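Local coordinates for protein SAM-dependent methyltransferase (Geobacter sulfurreducens, PDB 5BP7) that binds S-adenosyl-L-homocysteine in a class I methyltransferase fold and is probably an S-adenosylmethionine-dependent methyltransferase, at residues L48-G52 / E72-W77; S119-S123 / L148-S152; A130-T136 / I158-E163; P164-P170 / T184-L190; L193-F197 / V265-M269. All blocks are in the same frame, centred on the assembly; numbering follows the deposited sequence.

Contact 1. Residues L48-G52 / E72-W77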
# COMPACT_ATOMS: atom_id res chain seq x y z
N LEU A 48 -0.19 -10.55 -4.54
CA LEU A 48 0.43 -9.53 -5.39
C LEU A 48 0.70 -10.06 -6.80
O LEU A 48 0.49 -9.35 -7.79
CB LEU A 48 1.71 -9.02 -4.74
CG LEU A 48 2.31 -7.73 -5.31
CD1 LEU A 48 1.35 -6.56 -5.17
CD2 LEU A 48 3.62 -7.40 -4.59
N THR A 49 1.17 -11.31 -6.89
CA THR A 49 1.31 -12.03 -8.14
C THR A 49 -0.02 -12.21 -8.87
O THR A 49 -0.11 -12.00 -10.07
CB THR A 49 1.91 -13.43 -7.89
OG1 THR A 49 3.19 -13.28 -7.29
CG2 THR A 49 2.06 -14.26 -9.20
N THR A 50 -1.03 -12.64 -8.15
CA THR A 50 -2.37 -12.78 -8.70
C THR A 50 -2.84 -11.46 -9.32
O THR A 50 -3.39 -11.45 -10.42
CB THR A 50 -3.35 -13.26 -7.59
OG1 THR A 50 -3.05 -14.61 -7.24
CG2 THR A 50 -4.79 -13.20 -8.03
N LEU A 51 -2.63 -10.37 -8.60
CA LEU A 51 -3.03 -9.05 -9.07
C LEU A 51 -2.35 -8.71 -10.39
O LEU A 51 -3.03 -8.32 -11.35
CB LEU A 51 -2.73 -7.97 -8.03
CG LEU A 51 -3.03 -6.52 -8.43
CD1 LEU A 51 -4.48 -6.32 -8.88
CD2 LEU A 51 -2.70 -5.63 -7.25
N GLY A 52 -1.04 -8.90 -10.45
CA GLY A 52 -0.28 -8.66 -11.67
C GLY A 52 -0.81 -9.42 -12.86
O GLY A 52 -0.97 -8.84 -13.94
N GLU A 72 8.12 -3.61 -4.17
CA GLU A 72 7.87 -5.02 -4.50
C GLU A 72 6.95 -5.22 -5.72
O GLU A 72 7.20 -6.09 -6.56
CB GLU A 72 7.30 -5.77 -3.32
CG GLU A 72 7.31 -7.29 -3.48
CD GLU A 72 8.70 -7.92 -3.46
OE1 GLU A 72 9.72 -7.22 -3.29
OE2 GLU A 72 8.78 -9.15 -3.59
N MSE A 73 5.92 -4.39 -5.81
CA MSE A 73 4.97 -4.47 -6.92
C MSE A 73 5.65 -4.22 -8.23
O MSE A 73 5.55 -5.03 -9.15
CB MSE A 73 3.82 -3.48 -6.70
CG MSE A 73 2.67 -3.73 -7.68
SE MSE A 73 1.22 -2.46 -7.28
CE MSE A 73 1.94 -0.93 -8.28
N LEU A 74 6.37 -3.10 -8.32
CA LEU A 74 7.07 -2.74 -9.56
C LEU A 74 8.13 -3.77 -9.92
O LEU A 74 8.22 -4.18 -11.09
CB LEU A 74 7.68 -1.33 -9.47
CG LEU A 74 6.69 -0.16 -9.58
CD1 LEU A 74 7.41 1.17 -9.40
CD2 LEU A 74 5.99 -0.16 -10.92
N CYS A 75 8.92 -4.19 -8.94
CA CYS A 75 10.02 -5.10 -9.21
C CYS A 75 9.53 -6.46 -9.68
O CYS A 75 10.00 -6.97 -10.70
CB CYS A 75 10.91 -5.27 -7.98
SG CYS A 75 11.94 -3.83 -7.61
N THR A 76 8.60 -7.05 -8.94
CA THR A 76 8.12 -8.39 -9.27
C THR A 76 7.34 -8.41 -10.62
O THR A 76 7.45 -9.35 -11.41
CB THR A 76 7.24 -8.99 -8.17
OG1 THR A 76 6.12 -8.13 -7.91
CG2 THR A 76 8.04 -9.25 -6.90
N TRP A 77 6.59 -7.35 -10.89
CA TRP A 77 5.86 -7.24 -12.15
C TRP A 77 6.81 -6.93 -13.35
O TRP A 77 6.56 -7.38 -14.48
CB TRP A 77 4.74 -6.20 -12.06
CG TRP A 77 3.60 -6.56 -11.13
CD1 TRP A 77 3.50 -7.67 -10.34
CD2 TRP A 77 2.44 -5.76 -10.85
NE1 TRP A 77 2.34 -7.61 -9.60
CE2 TRP A 77 1.68 -6.45 -9.90
CE3 TRP A 77 1.99 -4.51 -11.31
CZ2 TRP A 77 0.47 -5.96 -9.41
CZ3 TRP A 77 0.78 -4.02 -10.83
CH2 TRP A 77 0.03 -4.74 -9.88

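Contact 2. Residues S119-S123 / L148-S152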
# COMPACT_ATOMS: atom_id res chain seq x y z
N SER A 119 2.69 13.91 -3.25
CA SER A 119 1.55 14.83 -3.21
C SER A 119 1.57 15.72 -4.42
O SER A 119 2.57 16.33 -4.70
CB SER A 119 1.60 15.71 -1.96
OG SER A 119 1.40 14.90 -0.81
N GLY A 120 0.48 15.70 -5.17
CA GLY A 120 0.37 16.47 -6.41
C GLY A 120 1.24 15.99 -7.57
O GLY A 120 1.44 16.73 -8.52
N TYR A 121 1.76 14.78 -7.49
CA TYR A 121 2.67 14.28 -8.50
C TYR A 121 1.85 13.90 -9.73
O TYR A 121 1.00 13.03 -9.66
CB TYR A 121 3.48 13.08 -8.00
CG TYR A 121 4.61 12.67 -8.94
CD1 TYR A 121 4.38 11.82 -10.04
CD2 TYR A 121 5.93 13.12 -8.72
CE1 TYR A 121 5.42 11.45 -10.90
CE2 TYR A 121 6.99 12.75 -9.57
CZ TYR A 121 6.72 11.93 -10.66
OH TYR A 121 7.76 11.54 -11.49
N VAL A 122 2.17 14.53 -10.85
CA VAL A 122 1.62 14.19 -12.15
C VAL A 122 2.79 13.89 -13.10
O VAL A 122 3.71 14.68 -13.24
CB VAL A 122 0.80 15.34 -12.74
CG1 VAL A 122 0.23 14.96 -14.11
CG2 VAL A 122 -0.32 15.70 -11.78
N SER A 123 2.76 12.72 -13.74
CA SER A 123 3.81 12.34 -14.67
C SER A 123 3.49 12.94 -16.04
O SER A 123 2.36 12.86 -16.51
CB SER A 123 3.88 10.82 -14.77
OG SER A 123 5.04 10.46 -15.48
N LEU A 148 -6.08 12.47 -8.88
CA LEU A 148 -4.65 12.73 -9.09
C LEU A 148 -4.05 11.74 -10.09
O LEU A 148 -3.35 12.14 -11.04
CB LEU A 148 -3.87 12.68 -7.77
CG LEU A 148 -2.36 12.86 -7.86
CD1 LEU A 148 -2.03 14.26 -8.36
CD2 LEU A 148 -1.70 12.61 -6.52
N LEU A 149 -4.32 10.45 -9.86
CA LEU A 149 -3.83 9.38 -10.74
C LEU A 149 -4.38 9.51 -12.16
O LEU A 149 -3.64 9.29 -13.11
CB LEU A 149 -4.17 8.01 -10.18
CG LEU A 149 -3.46 7.67 -8.86
CD1 LEU A 149 -4.04 6.40 -8.27
CD2 LEU A 149 -1.96 7.52 -9.04
N ALA A 150 -5.63 9.95 -12.29
CA ALA A 150 -6.25 10.16 -13.60
C ALA A 150 -5.46 11.12 -14.46
O ALA A 150 -5.36 10.94 -15.67
CB ALA A 150 -7.68 10.66 -13.47
N ARG A 151 -4.85 12.13 -13.84
CA ARG A 151 -4.03 13.07 -14.59
C ARG A 151 -2.75 12.48 -15.19
O ARG A 151 -2.17 13.09 -16.08
CB ARG A 151 -3.72 14.28 -13.72
CG ARG A 151 -5.00 15.00 -13.40
CD ARG A 151 -4.75 16.15 -12.48
NE ARG A 151 -6.03 16.75 -12.09
CZ ARG A 151 -6.49 17.92 -12.53
NH1 ARG A 151 -7.67 18.36 -12.09
NH2 ARG A 151 -5.80 18.67 -13.38
N SER A 152 -2.31 11.32 -14.70
CA SER A 152 -1.14 10.62 -15.23
C SER A 152 -1.49 9.42 -16.09
O SER A 152 -0.60 8.68 -16.52
CB SER A 152 -0.23 10.15 -14.08
OG SER A 152 0.30 11.24 -13.36
O HOH W 1 -0.61 11.31 -11.00

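Contact 3. Residues A130-T136 / I158-E163. With SAH (S-adenosyl-L-homocysteine), chain D.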
# COMPACT_ATOMS: atom_id res chain seq x y z
N ALA A 130 -1.77 3.52 -13.38
CA ALA A 130 -1.44 4.57 -12.43
C ALA A 130 -1.97 4.13 -11.08
O ALA A 130 -3.20 4.02 -10.88
CB ALA A 130 -2.08 5.88 -12.83
N ALA A 131 -1.06 3.93 -10.13
CA ALA A 131 -1.37 3.24 -8.89
C ALA A 131 -1.08 4.03 -7.62
O ALA A 131 -0.09 4.72 -7.52
CB ALA A 131 -0.61 1.94 -8.85
N CYS A 132 -1.96 3.88 -6.63
CA CYS A 132 -1.69 4.30 -5.25
C CYS A 132 -2.28 3.23 -4.34
O CYS A 132 -3.50 3.19 -4.08
CB CYS A 132 -2.28 5.66 -4.95
SG CYS A 132 -1.96 6.20 -3.25
N VAL A 133 -1.39 2.34 -3.87
CA VAL A 133 -1.77 1.11 -3.18
C VAL A 133 -1.49 1.28 -1.69
O VAL A 133 -0.39 1.02 -1.21
CB VAL A 133 -1.02 -0.10 -3.77
CG1 VAL A 133 -1.41 -1.40 -3.10
CG2 VAL A 133 -1.35 -0.22 -5.24
N GLY A 134 -2.50 1.74 -0.97
CA GLY A 134 -2.43 1.89 0.48
C GLY A 134 -1.86 3.21 0.97
O GLY A 134 -1.43 3.29 2.12
N ALA A 135 -1.89 4.25 0.15
CA ALA A 135 -1.47 5.57 0.60
C ALA A 135 -2.40 6.67 0.08
O ALA A 135 -1.93 7.68 -0.42
CB ALA A 135 -0.03 5.81 0.17
N THR A 136 -3.71 6.50 0.24
CA THR A 136 -4.69 7.42 -0.34
C THR A 136 -4.81 8.78 0.32
O THR A 136 -5.50 9.66 -0.19
CB THR A 136 -6.10 6.78 -0.45
OG1 THR A 136 -6.55 6.35 0.85
CG2 THR A 136 -6.05 5.59 -1.41
N ILE A 158 -5.42 1.91 -16.70
CA ILE A 158 -6.09 1.45 -15.48
C ILE A 158 -5.57 2.22 -14.27
O ILE A 158 -4.36 2.46 -14.16
CB ILE A 158 -5.85 -0.06 -15.27
CG1 ILE A 158 -6.58 -0.86 -16.35
CG2 ILE A 158 -6.37 -0.52 -13.91
CD1 ILE A 158 -6.06 -2.28 -16.51
N ILE A 159 -6.48 2.58 -13.37
CA ILE A 159 -6.13 3.14 -12.06
C ILE A 159 -6.22 2.04 -11.01
O ILE A 159 -7.20 1.29 -10.99
CB ILE A 159 -7.02 4.35 -11.69
CG1 ILE A 159 -6.68 5.53 -12.60
CG2 ILE A 159 -6.82 4.76 -10.23
CD1 ILE A 159 -7.62 6.71 -12.54
N LEU A 160 -5.20 1.95 -10.16
CA LEU A 160 -5.21 1.05 -9.01
C LEU A 160 -5.28 1.82 -7.72
O LEU A 160 -4.48 2.73 -7.49
CB LEU A 160 -3.96 0.19 -8.93
CG LEU A 160 -3.70 -0.86 -9.98
CD1 LEU A 160 -2.41 -1.61 -9.59
CD2 LEU A 160 -4.88 -1.80 -10.11
N ILE A 161 -6.27 1.47 -6.91
CA ILE A 161 -6.47 2.06 -5.58
C ILE A 161 -6.47 0.93 -4.55
O ILE A 161 -7.28 -0.00 -4.63
CB ILE A 161 -7.80 2.83 -5.49
CG1 ILE A 161 -7.76 4.09 -6.36
CG2 ILE A 161 -8.13 3.20 -4.06
CD1 ILE A 161 -6.85 5.21 -5.87
N GLY A 162 -5.58 1.05 -3.57
CA GLY A 162 -5.53 0.14 -2.42
C GLY A 162 -6.04 0.86 -1.20
O GLY A 162 -5.56 1.95 -0.88
N GLU A 163 -7.06 0.29 -0.55
CA GLU A 163 -7.85 1.03 0.44
C GLU A 163 -8.50 0.06 1.41
O GLU A 163 -8.94 -1.01 1.00
CB GLU A 163 -8.94 1.87 -0.25
CG GLU A 163 -9.88 2.70 0.62
CD GLU A 163 -9.26 3.95 1.25
OE1 GLU A 163 -8.08 4.28 0.96
OE2 GLU A 163 -9.96 4.61 2.05
N SAH D . 2.22 0.53 -1.96
CA SAH D . 3.35 0.12 -1.04
CB SAH D . 3.44 0.97 0.24
CG SAH D . 2.19 1.16 1.09
SD SAH D . 2.61 1.76 2.72
C SAH D . 3.30 -1.34 -0.68
O SAH D . 2.33 -2.04 -0.99
OXT SAH D . 4.24 -1.87 -0.08
C5' SAH D . 2.47 3.56 2.62
C4' SAH D . 3.71 4.13 1.94
O4' SAH D . 3.48 5.47 1.53
C3' SAH D . 4.96 4.14 2.83
O3' SAH D . 6.00 3.44 2.14
C2' SAH D . 5.32 5.60 3.01
O2' SAH D . 6.73 5.81 2.98
C1' SAH D . 4.67 6.20 1.79
N9 SAH D . 4.23 7.60 1.82
C8 SAH D . 3.50 8.24 2.78
N7 SAH D . 3.24 9.49 2.45
C5 SAH D . 3.81 9.65 1.19
C6 SAH D . 3.89 10.75 0.31
N6 SAH D . 3.35 11.95 0.59
N1 SAH D . 4.54 10.59 -0.88
C2 SAH D . 5.09 9.39 -1.16
N3 SAH D . 5.09 8.30 -0.39
C4 SAH D . 4.42 8.49 0.79
O HOH W 2 -5.11 3.65 1.38

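Contact 4. Residues P164-P170 / T184-L190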
# COMPACT_ATOMS: atom_id res chain seq x y z
N PRO A 164 -8.59 0.46 2.69
CA PRO A 164 -9.34 -0.36 3.61
C PRO A 164 -10.86 -0.23 3.40
O PRO A 164 -11.34 0.74 2.83
CB PRO A 164 -8.93 0.17 4.99
CG PRO A 164 -7.84 1.14 4.79
CD PRO A 164 -7.99 1.62 3.39
N TYR A 165 -11.60 -1.21 3.90
CA TYR A 165 -13.07 -1.13 3.96
C TYR A 165 -13.52 -1.87 5.21
O TYR A 165 -12.73 -2.66 5.77
CB TYR A 165 -13.69 -1.71 2.69
CG TYR A 165 -13.45 -3.17 2.50
CD1 TYR A 165 -12.30 -3.63 1.86
CD2 TYR A 165 -14.36 -4.10 2.95
CE1 TYR A 165 -12.07 -4.98 1.68
CE2 TYR A 165 -14.12 -5.45 2.80
CZ TYR A 165 -12.99 -5.88 2.14
OH TYR A 165 -12.78 -7.22 1.96
N TRP A 166 -14.75 -1.59 5.66
CA TRP A 166 -15.31 -2.30 6.81
C TRP A 166 -15.74 -3.68 6.36
O TRP A 166 -16.65 -3.86 5.58
CB TRP A 166 -16.47 -1.55 7.49
CG TRP A 166 -16.09 -0.24 8.14
CD1 TRP A 166 -16.59 0.97 7.84
CD2 TRP A 166 -15.11 -0.03 9.18
NE1 TRP A 166 -15.98 1.95 8.59
CE2 TRP A 166 -15.07 1.37 9.43
CE3 TRP A 166 -14.25 -0.87 9.91
CZ2 TRP A 166 -14.20 1.95 10.37
CZ3 TRP A 166 -13.40 -0.30 10.85
CH2 TRP A 166 -13.39 1.10 11.08
N ARG A 167 -15.05 -4.67 6.89
CA ARG A 167 -15.39 -6.07 6.75
C ARG A 167 -16.69 -6.37 7.53
O ARG A 167 -17.55 -7.10 7.07
CB ARG A 167 -14.24 -6.87 7.33
CG ARG A 167 -14.24 -8.32 7.01
CD ARG A 167 -13.02 -8.98 7.61
NE ARG A 167 -13.20 -10.40 7.50
CZ ARG A 167 -13.74 -11.19 8.43
NH1 ARG A 167 -14.15 -10.73 9.62
NH2 ARG A 167 -13.84 -12.48 8.18
N GLN A 168 -16.80 -5.76 8.70
CA GLN A 168 -18.02 -5.72 9.50
C GLN A 168 -18.19 -4.32 10.03
O GLN A 168 -17.21 -3.62 10.26
CB GLN A 168 -17.91 -6.62 10.72
CG GLN A 168 -17.66 -8.08 10.44
CD GLN A 168 -17.25 -8.87 11.71
OE1 GLN A 168 -17.29 -8.36 12.85
NE2 GLN A 168 -16.90 -10.13 11.51
N VAL A 169 -19.44 -3.95 10.31
CA VAL A 169 -19.74 -2.59 10.76
C VAL A 169 -19.22 -2.45 12.19
O VAL A 169 -19.61 -3.24 13.04
CB VAL A 169 -21.27 -2.30 10.77
CG1 VAL A 169 -21.51 -0.80 10.92
CG2 VAL A 169 -21.96 -2.80 9.50
N PRO A 170 -18.34 -1.47 12.46
CA PRO A 170 -17.93 -1.32 13.86
C PRO A 170 -19.06 -0.67 14.65
O PRO A 170 -19.60 0.34 14.22
CB PRO A 170 -16.68 -0.43 13.80
CG PRO A 170 -16.80 0.33 12.53
CD PRO A 170 -17.68 -0.49 11.59
N THR A 184 -15.78 6.06 12.43
CA THR A 184 -16.49 5.01 11.69
C THR A 184 -16.73 5.40 10.22
O THR A 184 -16.76 4.53 9.35
CB THR A 184 -17.83 4.58 12.35
OG1 THR A 184 -18.71 5.71 12.50
CG2 THR A 184 -17.58 3.95 13.72
N SER A 185 -16.84 6.70 9.94
CA SER A 185 -17.06 7.18 8.58
C SER A 185 -15.81 7.19 7.68
O SER A 185 -15.94 7.44 6.49
CB SER A 185 -17.70 8.58 8.60
OG SER A 185 -16.81 9.52 9.16
N ASP A 186 -14.62 6.91 8.24
CA ASP A 186 -13.38 6.85 7.45
C ASP A 186 -13.45 5.82 6.32
O ASP A 186 -12.88 6.05 5.25
CB ASP A 186 -12.16 6.48 8.33
CG ASP A 186 -11.70 7.61 9.24
OD1 ASP A 186 -12.45 8.59 9.44
OD2 ASP A 186 -10.58 7.47 9.80
N PHE A 187 -14.11 4.70 6.58
CA PHE A 187 -14.19 3.61 5.61
C PHE A 187 -15.63 3.24 5.33
O PHE A 187 -16.53 3.64 6.03
CB PHE A 187 -13.42 2.39 6.12
CG PHE A 187 -12.01 2.71 6.52
CD1 PHE A 187 -11.14 3.38 5.62
CD2 PHE A 187 -11.52 2.38 7.78
CE1 PHE A 187 -9.85 3.72 5.98
CE2 PHE A 187 -10.22 2.71 8.13
CZ PHE A 187 -9.39 3.38 7.25
N LEU A 188 -15.82 2.50 4.26
CA LEU A 188 -17.13 2.06 3.82
C LEU A 188 -17.18 0.56 3.84
O LEU A 188 -16.16 -0.11 3.88
CB LEU A 188 -17.38 2.54 2.40
CG LEU A 188 -17.39 4.06 2.19
CD1 LEU A 188 -17.34 4.39 0.71
CD2 LEU A 188 -18.60 4.71 2.83
N MSE A 189 -18.38 0.02 3.78
CA MSE A 189 -18.57 -1.42 3.59
C MSE A 189 -18.24 -1.74 2.16
O MSE A 189 -18.32 -0.86 1.29
CB MSE A 189 -20.02 -1.78 3.82
CG MSE A 189 -20.47 -1.34 5.22
SE MSE A 189 -20.28 -2.91 6.35
CE MSE A 189 -22.04 -3.59 5.79
N LEU A 190 -17.88 -2.98 1.87
CA LEU A 190 -17.41 -3.31 0.53
C LEU A 190 -18.37 -2.85 -0.58
O LEU A 190 -17.92 -2.15 -1.50
CB LEU A 190 -17.07 -4.79 0.39
CG LEU A 190 -16.56 -5.25 -0.97
CD1 LEU A 190 -15.28 -4.53 -1.37
CD2 LEU A 190 -16.34 -6.75 -0.98
O HOH W 3 -13.66 2.22 2.54
O HOH W 4 -17.94 -5.17 3.59

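Contact 5. Residues L193-F197 / V265-M269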
# COMPACT_ATOMS: atom_id res chain seq x y z
N LEU A 193 -18.33 0.90 -0.99
CA LEU A 193 -17.10 1.37 -1.61
C LEU A 193 -17.15 1.19 -3.14
O LEU A 193 -16.78 2.09 -3.90
CB LEU A 193 -15.87 0.64 -1.03
CG LEU A 193 -14.48 1.01 -1.57
CD1 LEU A 193 -14.23 2.51 -1.42
CD2 LEU A 193 -13.39 0.24 -0.87
N LEU A 194 -17.57 0.00 -3.57
CA LEU A 194 -17.66 -0.28 -5.01
C LEU A 194 -18.60 0.70 -5.70
O LEU A 194 -18.28 1.21 -6.76
CB LEU A 194 -18.10 -1.72 -5.26
CG LEU A 194 -17.08 -2.79 -4.85
CD1 LEU A 194 -17.72 -4.16 -5.02
CD2 LEU A 194 -15.79 -2.71 -5.64
N ALA A 195 -19.74 0.96 -5.07
CA ALA A 195 -20.71 1.93 -5.57
C ALA A 195 -20.14 3.35 -5.62
O ALA A 195 -20.40 4.09 -6.57
CB ALA A 195 -21.96 1.91 -4.71
N SER A 196 -19.33 3.71 -4.63
CA SER A 196 -18.68 5.02 -4.62
C SER A 196 -17.75 5.23 -5.83
O SER A 196 -17.66 6.33 -6.36
CB SER A 196 -17.91 5.26 -3.33
OG SER A 196 -16.65 4.60 -3.36
N PHE A 197 -17.09 4.17 -6.30
CA PHE A 197 -16.26 4.27 -7.51
C PHE A 197 -17.10 4.60 -8.74
O PHE A 197 -16.71 5.44 -9.56
CB PHE A 197 -15.48 2.98 -7.77
CG PHE A 197 -14.49 2.62 -6.69
CD1 PHE A 197 -13.61 3.57 -6.15
CD2 PHE A 197 -14.36 1.31 -6.27
CE1 PHE A 197 -12.66 3.21 -5.19
CE2 PHE A 197 -13.42 0.95 -5.31
CZ PHE A 197 -12.57 1.90 -4.77
N VAL A 265 -7.28 -4.03 -3.25
CA VAL A 265 -6.82 -3.28 -4.40
C VAL A 265 -7.91 -3.38 -5.48
O VAL A 265 -8.33 -4.47 -5.86
CB VAL A 265 -5.46 -3.76 -4.94
CG1 VAL A 265 -4.93 -2.79 -5.98
CG2 VAL A 265 -4.45 -3.87 -3.82
N PHE A 266 -8.30 -2.22 -5.98
CA PHE A 266 -9.42 -2.07 -6.91
C PHE A 266 -8.89 -1.47 -8.20
O PHE A 266 -8.22 -0.43 -8.18
CB PHE A 266 -10.48 -1.16 -6.28
CG PHE A 266 -10.99 -1.67 -4.98
CD1 PHE A 266 -12.02 -2.60 -4.95
CD2 PHE A 266 -10.39 -1.29 -3.79
CE1 PHE A 266 -12.46 -3.12 -3.75
CE2 PHE A 266 -10.83 -1.80 -2.59
CZ PHE A 266 -11.86 -2.72 -2.57
N ALA A 267 -9.18 -2.14 -9.31
CA ALA A 267 -8.77 -1.68 -10.63
C ALA A 267 -9.94 -0.92 -11.28
O ALA A 267 -11.05 -1.44 -11.39
CB ALA A 267 -8.32 -2.84 -11.49
N LEU A 268 -9.67 0.30 -11.71
CA LEU A 268 -10.69 1.25 -12.18
C LEU A 268 -10.34 1.78 -13.56
O LEU A 268 -9.16 2.00 -13.87
CB LEU A 268 -10.78 2.44 -11.23
CG LEU A 268 -10.98 2.16 -9.74
CD1 LEU A 268 -11.01 3.47 -8.99
CD2 LEU A 268 -12.26 1.39 -9.49
N MSE A 269 -11.36 1.98 -14.39
CA MSE A 269 -11.19 2.65 -15.69
C MSE A 269 -12.28 3.70 -15.83
O MSE A 269 -13.46 3.40 -15.63
CB MSE A 269 -11.24 1.65 -16.83
CG MSE A 269 -10.06 0.69 -16.81
SE MSE A 269 -10.20 -0.63 -18.26
CE MSE A 269 -10.10 0.56 -19.81

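Contact 1. Residues L48-G52 / E72-W77
The carbonyl oxygen of Leu48 is gripped twice. Gly52 N reaches it in the ordinary helical bond, and the indole NE1 of Trp77 donates to it across the contact at 3.1 Å, the two donors arriving from opposite faces of the carbonyl plane. The indole bond is moderately bent (153° at the hydrogen) and lies almost in the ring plane of Trp77, a geometry that helps to fix the rotation of the ring. One face of the indole receives Gly52, whose CA stands 3.4 Å from CE2 of Trp77 in a CH-pi contact; this close approach depends on the absence of a side chain at Gly52. Met73 CG, a selenomethionine carbon from the ring's own helix, lies over the opposite face, while Leu51 meets the benzo edge, its CG 3.7 Å from CZ2 of Trp77. Leu48 is the knob of a knobs-into-holes contact, set among Glu72, Met73, Thr76 and Trp77. With CG anti to the backbone N (chi1 -165°), its CD2 reaches Glu72 CG at 3.9 Å, and CD1 meets Met73 CG. The carboxylate of Glu72 turns to Arg101 in a salt bridge. The axes of segments 48-52 and 72-77 cross at -62°; the contact joins helix 45-54 to helix 72-81, the helix that follows the first strand, 62-66, in the Rossmann-like fold of class I methyltransferases.

Contact 2. Residues S119-S123 / L148-S152
Ser152 and Ser123 meet through a side-chain hydroxyl and a backbone amide, and the short side chain of Ser152 carries most of the polar traffic here. Its CB lies 4.0 Å from Ser123 N. One bond further, OG accepts from that amide at 2.9 Å along a nearly straight line (167° at the hydrogen). Having OG beside its own backbone N (chi1 -64°) directs the hydroxyl at the loop, where it also rests 3.5 Å from Val122 CA. The same oxygen donates to a water, which in turn donates hydrogen bonds to Tyr121 O at 2.7 Å and to Leu148 O, tying three backbone or hydroxyl oxygens into one small network. In the Rossmann-like methyltransferase fold this is the seam where the loop between strands 111-115 and 127-133 passes the C-terminal end of helix 142-150; the loop begins close to the bound ligand, and Ser119 belongs to its pocket. The aliphatic side chains lie nearer the surface. Leu148 extends CD1 to 3.5 Å from Tyr121 O and 4.1 Å from Val122 CG2. Val122 straddles the helix end: its CG1 branch lies 3.6 Å from Arg151 O, while CG2 leans toward Leu148. The guanidinium group of Arg151 points elsewhere, to a salt bridge with Glu147.

Contact 3. Residues A130-T136 / I158-E163
Ala131 and Leu160 pair in the middle of two neighbouring parallel strands, 127-133 and 157-166, at the heart of the Rossmann-like sheet of class I methyltransferases. The tight part is a regular parallel ladder: the Ala130 and Cys132 amides and carbonyls alternate with those of Ile158, Leu160 and Gly162, and the straightest bond, Cys132 N to Leu160 O at 2.9 Å, makes an angle of 172° at its hydrogen. Ala131 CB and Leu160 CB touch at 3.8 Å on one face of the sheet. At the next pair on that face, Val133 is matched with Gly162, and the missing side chain permits their CA atoms to approach to 4.0 Å.

Beyond Val133 the ladder comes apart. Gly134 N still reaches Gly162 O, but the bond is weak and bent, and the chain turns away along the ligand: Val133 O accepts from the amino N of S-adenosyl-L-homocysteine at 2.8 Å, and Ala135 CB lies 3.8 Å from its ribose O4'. A water fills in at this opened end, donating to Gly162 O and Glu163 OE1. Glu163, bent at chi2 (74°), swings its carboxylate back, and Thr136 OG1 donates to OE1 of Glu163 on the syn side at 2.6 Å.

Contact 4. Residues P164-P170 / T184-L190
With CG beside the backbone N in both residues (chi1 -65° in Trp166 and -52° in Phe187), the two rings are swung against each other and meet edge-to-face. The edge of Phe187 addresses the face of the Trp166 six-membered ring in a T-shaped pair, planes at 68°. This is the C-terminal end of strand 157-166, an inner strand of the Rossmann-like sheet, where the chain leaves the sheet and is met by the irregular segment leading into helix 190-199. The indole is sandwiched: Phe187 CB lies over one face, 3.8 Å from the centroid of the five-membered ring, and Pro170 CG, from its own segment, over the opposite one. At its edge NE1 of Trp166 donates to Thr184 O at 2.8 Å, within the plane of that carbonyl. The Phe187 ring is likewise enclosed, by Asp186 CB on one face and by Pro164 CB on the other; Pro164 CG comes within 3.5 Å of Phe187 CE1.

The backbones are linked by Trp166 N to Leu188 O at 2.7 Å. Two waters extend the seam, one between Pro164 O and Leu188 N, the other between Trp166 O and Leu190 N. Further along, the selenium of Met189 touches Val169 CG2 at 3.6 Å. Leu190 runs alongside Tyr165, its CD1 poised 4.2 Å above the centre of the phenol ring.

Contact 5. Residues L193-F197 / V265-M269
Phe197 presents one ring face to Leu268, whose CD2 lies 3.7 Å above the plane and toward the rim; the opposite face rests against its own helix, where Leu193 O and Ser196 OG lie. The second flat group, Phe266, takes Phe197 CE2 over a face. The two rings are inclined at 50°, with centroids 5.3 Å apart, an oblique arrangement in which CE2 of Phe197 comes to 3.6 Å from CG of Phe266. This is a helix laid on a beta-sheet, the layered alpha/beta packing of the Rossmann-like methyltransferase fold: helix 190-199 lies against strand 261-270, and the N-to-C directions of segments 193-197 and 265-269 are only 22° apart. That strand is antiparallel to its neighbours 157-166 and 202-209, as the seventh strand of class I methyltransferases is.

Alternation along the strand selects the participants. Phe266 and Leu268 both point at the helix, whereas Val265 and Ala267 belong to the other side of the sheet. From the helix, the adjacent Leu193 and Leu194 and, one turn on, Phe197 answer them. The two leucines reach different parts of the Phe266 ring: CD2 of Leu193 meets CE2 and CZ, 3.7 Å from CE2 of Phe266, and CD2 of Leu194 meets CD1 and CE1, 3.8 Å from CD1 of Phe266. In Leu193, CG stands anti to the backbone N (chi1 -180°), which helps to direct CD2 toward the ring. The interface is wholly apolar; Ser196 turns its hydroxyl back within the helix, OG donating to Leu193 O at 2.6 Å.

Contacts 1, 3 and 5 are buried; contacts 2 and 4 are only partly buried. Contact 3 joins two neighbouring strands within the sheet, and its chemistry is mainly backbone bonding. Contacts 1 and 5 rest on opposite sides of that sheet: Met73 and Trp77 pack on Ala131, Val133 and Leu160, whereas contact 5 adds strand 261-270, bonded to 157-166, and the helix covering it. Where regular elements end, polar groups and waters take over: contact 2 uses the end of helix 142-150, whose Leu149 packs on contact 3, and contact 4 prolongs strand 157-166. Among these segments, contacts to bound S-adenosyl-L-homocysteine come from 130-136 and Ser119.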